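Local coordinates for flocculation protein FLO11 (Saccharomyces cerevisiae, PDB 4UYT) that mediates homotypic cell-cell adhesion in yeast flocculation, here through its N-terminal fibronectin type III-like adhesin domain, at residues Ile29-Thr33 with Gly55-Ile59; Tyr32-Val36 with Asp162-Phe166. All coordinates share one frame; numbering follows the deposited sequence.

Contact 1. Residues Ile29-Thr33 with Gly55-Ile59; sequences IMQYT and GKENI
M30 reaches across to the chain turning away at K56 and E57, and this unbranched thioether gives the contact its largest share of buried surface. With CG anti to the backbone N (chi1 -178°), the chain runs straight out to SD and then bends at chi3, which turns the methyl CE toward I59. CE meets I59 CD1 tip to tip at 3.7 Å, the flexible methionine carrying its methyl to the end of the isoleucine. The sulfur is a soft, poor acceptor, and it receives only a weak hydrogen bond, E57 N to M30 SD at 3.5 Å.

K56 contributes twice. Its backbone N donates to Q31 O at 2.8 Å, the stronger of the two bonds, with the donor lying close to the C=O axis (167°). Its extended side chain runs beside that of Q31, both pointing the same way, and K56 NZ comes 3.7 Å from Q31 OE1. K56 is exposed, which suits a lysine. The amide of Q31 is itself tied by NE2 to D25.

G55, which carries no side chain, lets M30 CE come within 3.8 Å of its CA, and the same CA sits 3.6 Å from Y32 CD2. Y32 and G55 form an antiparallel non-hydrogen-bonded pair where strand 32-43 begins and strand 46-55 ends. T33 is backbone hydrogen-bonded to K54 just inside it, while Y32 turns its ring toward F123 and L146, and W139 and T95 lie against the loop beyond.

Contact 2. Residues Tyr32-Val36 with Asp162-Phe166; sequences YTLDV and DFPGF
The rings of F163 and F166 take strand 32-36 from one side, each receiving an aliphatic group over one face and a backbone carbonyl oxygen near its edge. This is core packing of the fibronectin type III-like β-sandwich, in which the irregular chain 162-166 runs nearly parallel to the strand.

On F163 the methylene CB of L34 lies over the face, 3.6 Å from the ring centroid and 15° off the normal, a CH-pi contact set toward the rim. Y32 O stands at the edge of the same ring, near its plane, where the polarised ring hydrogens are favourable company for an oxygen. With L34 CG anti to the backbone N (chi1 -179°), the leucine forks between the two phenylalanines: CD1 lies against F163 CD2, 3.8 Å away, while CD2 approaches F166 CE1 at 3.8 Å.

F166 repeats the scheme farther along. V36 CG2 sits over its face, 3.8 Å from the centroid, and L34 O lies at its edge. A β-branched valine suits this place because one methyl can press on the ring from a position close to the main chain. D35 points its CB the other way, yet its OD1 still reaches F166 CE2 at 3.6 Å, with the carboxylate plane turned 36° from the ring.

L146 also packs on F163, and I51 and V53 of the adjoining strand 46-55 pack on L34, so L34 lies among apolar side chains from both strand and loop. V36 N is buried with no partner in the model. At the other end, one water donates to both Y32 O and D162 O, 2.7 Å from each.

In the fold
Following the chain from the N terminus, residues 29-36 supply the first half of both contacts. Contact 1 closes the shorter loop: the chain goes out along strand 32-43, returns along strand 46-55, and meets its own start at 55-59. Contact 2 closes a far longer loop of 125 residues, through the strands from 64-70 to 143-147. The segments share Y32 and T33, and the two loops cross: contact 2 begins inside the span of contact 1 and ends far beyond it. Contact 1 ties the start of strand 32-43 to the end of strand 46-55; contact 2 joins strand 32-43 of the four-stranded sheet to the loop leading into strand 166-169 of the three-stranded sheet.

Contact 1. Residues Ile29-Thr33 with Gly55-Ile59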
ATOM      1  N   ILE A  29     -13.218  -1.822 -10.207  1.00 14.23           N
ATOM      2  CA  ILE A  29     -11.869  -1.260 -10.151  1.00 12.93           C
ATOM      3  C   ILE A  29     -10.919  -2.249 -10.809  1.00 12.77           C
ATOM      4  O   ILE A  29     -10.980  -3.450 -10.542  1.00 14.31           O
ATOM      5  CB  ILE A  29     -11.398  -0.994  -8.694  1.00 13.03           C
ATOM      6  CG1 ILE A  29     -12.319   0.014  -7.996  1.00 12.90           C
ATOM      7  CG2 ILE A  29      -9.974  -0.447  -8.660  1.00 13.40           C
ATOM      8  CD1 ILE A  29     -12.198   0.007  -6.489  1.00 13.94           C
ATOM      9  N   MET A  30     -10.016  -1.762 -11.649  1.00 12.47           N
ATOM     10  CA  MET A  30      -8.981  -2.631 -12.214  1.00 12.77           C
ATOM     11  C   MET A  30      -8.190  -3.276 -11.094  1.00 12.17           C
ATOM     12  O   MET A  30      -7.918  -2.655 -10.070  1.00 12.55           O
ATOM     13  CB  MET A  30      -8.038  -1.832 -13.108  1.00 12.35           C
ATOM     14  CG  MET A  30      -6.964  -2.678 -13.783  1.00 13.38           C
ATOM     15  SD  MET A  30      -5.811  -1.713 -14.766  1.00 12.65           S
ATOM     16  CE  MET A  30      -4.880  -0.901 -13.472  1.00 12.01           C
ATOM     17  N   GLN A  31      -7.791  -4.516 -11.279  1.00 12.23           N
ATOM     18  CA  GLN A  31      -6.995  -5.190 -10.279  1.00 12.24           C
ATOM     19  C   GLN A  31      -5.608  -4.575 -10.119  1.00 11.26           C
ATOM     20  O   GLN A  31      -4.905  -4.295 -11.082  1.00 12.07           O
ATOM     21  CB  GLN A  31      -6.863  -6.654 -10.598  1.00 13.94           C
ATOM     22  CG  GLN A  31      -8.186  -7.401 -10.467  1.00 16.68           C
ATOM     23  CD  GLN A  31      -8.131  -8.783 -11.055  1.00 17.28           C
ATOM     24  OE1 GLN A  31      -7.055  -9.317 -11.394  1.00 19.25           O
ATOM     25  NE2 GLN A  31      -9.287  -9.398 -11.147  1.00 17.77           N
ATOM     26  N   TYR A  32      -5.217  -4.395  -8.862  1.00 10.69           N
ATOM     27  CA  TYR A  32      -3.845  -4.019  -8.467  1.00  9.50           C
ATOM     28  C   TYR A  32      -3.359  -5.058  -7.460  1.00  9.32           C
ATOM     29  O   TYR A  32      -4.159  -5.677  -6.768  1.00 10.77           O
ATOM     30  CB  TYR A  32      -3.803  -2.642  -7.787  1.00  9.11           C
ATOM     31  CG  TYR A  32      -4.122  -1.475  -8.673  1.00  9.16           C
ATOM     32  CD1 TYR A  32      -5.431  -1.205  -9.064  1.00 10.03           C
ATOM     33  CD2 TYR A  32      -3.116  -0.571  -9.054  1.00  9.42           C
ATOM     34  CE1 TYR A  32      -5.729  -0.106  -9.848  1.00 10.05           C
ATOM     35  CE2 TYR A  32      -3.412   0.527  -9.842  1.00  9.27           C
ATOM     36  CZ  TYR A  32      -4.721   0.746 -10.241  1.00  9.79           C
ATOM     37  OH  TYR A  32      -5.018   1.846 -11.009  1.00 10.22           O
ATOM     38  N   THR A  33      -2.030  -5.122  -7.320  1.00  8.72           N
ATOM     39  CA  THR A  33      -1.376  -5.873  -6.282  1.00  8.80           C
ATOM     40  C   THR A  33      -0.438  -4.968  -5.504  1.00  8.40           C
ATOM     41  O   THR A  33       0.045  -3.949  -6.005  1.00  8.55           O
ATOM     42  CB  THR A  33      -0.584  -7.075  -6.846  1.00 10.24           C
ATOM     43  OG1 THR A  33       0.411  -6.603  -7.750  1.00 11.02           O
ATOM     44  CG2 THR A  33      -1.514  -8.077  -7.553  1.00 12.35           C
ATOM     45  N   GLY A  55      -0.555  -2.364 -11.240  1.00  9.47           N
ATOM     46  CA  GLY A  55      -1.865  -2.514 -11.843  1.00  9.97           C
ATOM     47  C   GLY A  55      -1.850  -3.586 -12.932  1.00 10.68           C
ATOM     48  O   GLY A  55      -0.812  -3.831 -13.551  1.00 12.25           O
ATOM     49  N   LYS A  56      -2.998  -4.203 -13.192  1.00 11.92           N
ATOM     50  CA  LYS A  56      -3.066  -5.283 -14.175  1.00 13.26           C
ATOM     51  C   LYS A  56      -2.660  -4.824 -15.572  1.00 12.85           C
ATOM     52  O   LYS A  56      -1.957  -5.532 -16.298  1.00 15.47           O
ATOM     53  CB  LYS A  56      -4.484  -5.877 -14.212  1.00 14.76           C
ATOM     54  CG  LYS A  56      -4.602  -7.129 -15.067  1.00 19.09           C
ATOM     55  CD  LYS A  56      -5.798  -8.002 -14.708  1.00 22.52           C
ATOM     56  CE  LYS A  56      -5.858  -9.267 -15.551  1.00 27.93           C
ATOM     57  NZ  LYS A  56      -6.789 -10.265 -14.944  1.00 35.28           N
ATOM     58  N   GLU A  57      -3.142  -3.641 -15.936  0.70 13.30           N
ATOM     59  CA  GLU A  57      -2.788  -2.998 -17.183  0.70 13.65           C
ATOM     60  C   GLU A  57      -2.063  -1.705 -16.899  0.70 13.19           C
ATOM     61  O   GLU A  57      -2.208  -1.105 -15.823  0.70 13.98           O
ATOM     62  CB  GLU A  57      -4.046  -2.682 -17.995  0.70 14.67           C
ATOM     63  CG  GLU A  57      -4.964  -3.871 -18.267  0.70 18.16           C
ATOM     64  CD  GLU A  57      -4.328  -4.945 -19.135  0.70 21.69           C
ATOM     65  OE1 GLU A  57      -3.405  -4.630 -19.914  0.70 29.90           O
ATOM     66  OE2 GLU A  57      -4.767  -6.113 -19.053  0.70 34.36           O
ATOM     67  N   ASN A  58      -1.284  -1.274 -17.882  1.00 13.40           N
ATOM     68  CA  ASN A  58      -0.532  -0.048 -17.749  1.00 13.19           C
ATOM     69  C   ASN A  58      -1.435   1.150 -18.024  1.00 13.80           C
ATOM     70  O   ASN A  58      -2.065   1.226 -19.075  1.00 17.13           O
ATOM     71  CB  ASN A  58       0.648  -0.035 -18.720  1.00 16.72           C
ATOM     72  CG  ASN A  58       1.564   1.142 -18.476  1.00 21.16           C
ATOM     73  OD1 ASN A  58       2.010   1.347 -17.363  1.00 26.68           O
ATOM     74  ND2 ASN A  58       1.811   1.945 -19.502  1.00 29.79           N
ATOM     75  N   ILE A  59      -1.481   2.089 -17.079  1.00 12.53           N
ATOM     76  CA  ILE A  59      -2.224   3.335 -17.213  1.00 12.40           C
ATOM     77  C   ILE A  59      -1.224   4.483 -17.197  1.00 12.68           C
ATOM     78  O   ILE A  59      -0.488   4.688 -16.240  1.00 13.92           O
ATOM     79  CB  ILE A  59      -3.273   3.506 -16.103  1.00 12.28           C
ATOM     80  CG1 ILE A  59      -4.261   2.351 -16.158  1.00 12.29           C
ATOM     81  CG2 ILE A  59      -3.962   4.863 -16.222  1.00 13.39           C
ATOM     82  CD1 ILE A  59      -5.308   2.398 -15.062  1.00 12.52           C
TER

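Contact 2. Residues Tyr32-Val36 with Asp162-Phe166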
ATOM      1  N   TYR A  32      -5.217  -4.395  -8.862  1.00 10.69           N
ATOM      2  CA  TYR A  32      -3.845  -4.019  -8.467  1.00  9.50           C
ATOM      3  C   TYR A  32      -3.359  -5.058  -7.460  1.00  9.32           C
ATOM      4  O   TYR A  32      -4.159  -5.677  -6.768  1.00 10.77           O
ATOM      5  CB  TYR A  32      -3.803  -2.642  -7.787  1.00  9.11           C
ATOM      6  CG  TYR A  32      -4.122  -1.475  -8.673  1.00  9.16           C
ATOM      7  CD1 TYR A  32      -5.431  -1.205  -9.064  1.00 10.03           C
ATOM      8  CD2 TYR A  32      -3.116  -0.571  -9.054  1.00  9.42           C
ATOM      9  CE1 TYR A  32      -5.729  -0.106  -9.848  1.00 10.05           C
ATOM     10  CE2 TYR A  32      -3.412   0.527  -9.842  1.00  9.27           C
ATOM     11  CZ  TYR A  32      -4.721   0.746 -10.241  1.00  9.79           C
ATOM     12  OH  TYR A  32      -5.018   1.846 -11.009  1.00 10.22           O
ATOM     13  N   THR A  33      -2.030  -5.122  -7.320  1.00  8.72           N
ATOM     14  CA  THR A  33      -1.376  -5.873  -6.282  1.00  8.80           C
ATOM     15  C   THR A  33      -0.438  -4.968  -5.504  1.00  8.40           C
ATOM     16  O   THR A  33       0.045  -3.949  -6.005  1.00  8.55           O
ATOM     17  CB  THR A  33      -0.584  -7.075  -6.846  1.00 10.24           C
ATOM     18  OG1 THR A  33       0.411  -6.603  -7.750  1.00 11.02           O
ATOM     19  CG2 THR A  33      -1.514  -8.077  -7.553  1.00 12.35           C
ATOM     20  N   LEU A  34      -0.141  -5.384  -4.280  1.00  7.88           N
ATOM     21  CA  LEU A  34       0.806  -4.697  -3.409  1.00  7.55           C
ATOM     22  C   LEU A  34       1.716  -5.717  -2.776  1.00  7.77           C
ATOM     23  O   LEU A  34       1.234  -6.736  -2.279  1.00  8.59           O
ATOM     24  CB  LEU A  34       0.066  -3.861  -2.346  1.00  7.76           C
ATOM     25  CG  LEU A  34       0.950  -3.076  -1.375  1.00  7.98           C
ATOM     26  CD1 LEU A  34       0.255  -1.794  -0.908  1.00  8.51           C
ATOM     27  CD2 LEU A  34       1.397  -3.877  -0.163  1.00  8.60           C
ATOM     28  N   ASP A  35       3.017  -5.420  -2.757  1.00  7.40           N
ATOM     29  CA  ASP A  35       3.981  -6.195  -2.020  1.00  7.88           C
ATOM     30  C   ASP A  35       4.788  -5.239  -1.134  1.00  7.04           C
ATOM     31  O   ASP A  35       5.048  -4.113  -1.492  1.00  8.10           O
ATOM     32  CB  ASP A  35       4.914  -6.947  -2.980  1.00  9.54           C
ATOM     33  CG  ASP A  35       5.693  -8.040  -2.326  1.00 12.34           C
ATOM     34  OD1 ASP A  35       5.365  -8.455  -1.198  1.00 13.15           O
ATOM     35  OD2 ASP A  35       6.612  -8.551  -3.014  1.00 19.26           O
ATOM     36  N   VAL A  36       5.203  -5.734   0.004  1.00  7.09           N
ATOM     37  CA  VAL A  36       6.132  -5.021   0.908  1.00  6.91           C
ATOM     38  C   VAL A  36       7.497  -5.623   0.649  1.00  7.12           C
ATOM     39  O   VAL A  36       7.741  -6.786   0.951  1.00  9.04           O
ATOM     40  CB  VAL A  36       5.712  -5.137   2.380  1.00  7.09           C
ATOM     41  CG1 VAL A  36       6.765  -4.447   3.254  1.00  7.56           C
ATOM     42  CG2 VAL A  36       4.330  -4.546   2.610  1.00  7.32           C
ATOM     43  N   ASP A 162      -8.341  -4.965  -0.431  1.00  9.10           N
ATOM     44  CA  ASP A 162      -7.809  -5.125  -1.761  1.00  9.93           C
ATOM     45  C   ASP A 162      -6.411  -5.710  -1.830  1.00  8.70           C
ATOM     46  O   ASP A 162      -6.011  -6.230  -2.883  1.00  9.80           O
ATOM     47  CB  ASP A 162      -7.857  -3.765  -2.439  1.00 10.02           C
ATOM     48  CG  ASP A 162      -9.246  -3.173  -2.341  1.00 10.40           C
ATOM     49  OD1 ASP A 162     -10.168  -3.750  -2.973  1.00 11.59           O
ATOM     50  OD2 ASP A 162      -9.406  -2.220  -1.552  1.00 10.83           O
ATOM     51  N   PHE A 163      -5.685  -5.597  -0.722  1.00  8.15           N
ATOM     52  CA  PHE A 163      -4.314  -6.034  -0.652  1.00  8.03           C
ATOM     53  C   PHE A 163      -4.110  -6.782   0.658  1.00  7.85           C
ATOM     54  O   PHE A 163      -4.754  -6.435   1.642  1.00  8.20           O
ATOM     55  CB  PHE A 163      -3.357  -4.836  -0.576  1.00  7.83           C
ATOM     56  CG  PHE A 163      -3.418  -3.862  -1.718  1.00  7.92           C
ATOM     57  CD1 PHE A 163      -3.322  -4.295  -3.028  1.00  8.37           C
ATOM     58  CD2 PHE A 163      -3.437  -2.504  -1.459  1.00  8.81           C
ATOM     59  CE1 PHE A 163      -3.251  -3.358  -4.043  1.00  9.17           C
ATOM     60  CE2 PHE A 163      -3.349  -1.584  -2.466  1.00  9.53           C
ATOM     61  CZ  PHE A 163      -3.285  -2.014  -3.758  1.00  9.28           C
ATOM     62  N   PRO A 164      -3.216  -7.765   0.680  1.00  8.30           N
ATOM     63  CA  PRO A 164      -2.918  -8.439   1.931  1.00  8.02           C
ATOM     64  C   PRO A 164      -2.307  -7.523   2.969  1.00  7.55           C
ATOM     65  O   PRO A 164      -1.679  -6.509   2.681  1.00  8.13           O
ATOM     66  CB  PRO A 164      -1.894  -9.528   1.518  1.00  9.74           C
ATOM     67  CG  PRO A 164      -1.356  -9.113   0.191  1.00 10.03           C
ATOM     68  CD  PRO A 164      -2.394  -8.263  -0.443  1.00  9.92           C
ATOM     69  N   GLY A 165      -2.519  -7.897   4.221  1.00  7.54           N
ATOM     70  CA  GLY A 165      -1.637  -7.452   5.289  1.00  7.24           C
ATOM     71  C   GLY A 165      -0.338  -8.240   5.327  1.00  6.83           C
ATOM     72  O   GLY A 165      -0.219  -9.318   4.702  1.00  7.50           O
ATOM     73  N   PHE A 166       0.651  -7.704   6.041  1.00  6.66           N
ATOM     74  CA  PHE A 166       1.995  -8.251   6.131  1.00  6.49           C
ATOM     75  C   PHE A 166       2.453  -8.200   7.557  1.00  6.23           C
ATOM     76  O   PHE A 166       1.991  -7.364   8.351  1.00  6.67           O
ATOM     77  CB  PHE A 166       2.972  -7.451   5.262  1.00  6.95           C
ATOM     78  CG  PHE A 166       2.740  -7.646   3.806  1.00  7.16           C
ATOM     79  CD1 PHE A 166       1.756  -6.925   3.137  1.00  7.90           C
ATOM     80  CD2 PHE A 166       3.522  -8.557   3.076  1.00  8.23           C
ATOM     81  CE1 PHE A 166       1.531  -7.158   1.790  1.00  8.91           C
ATOM     82  CE2 PHE A 166       3.294  -8.763   1.719  1.00  9.56           C
ATOM     83  CZ  PHE A 166       2.313  -8.054   1.094  1.00  9.39           C
TER
HETATM   84  O   HOH W   1      -4.401  -7.428  -4.704  1.00 10.41           O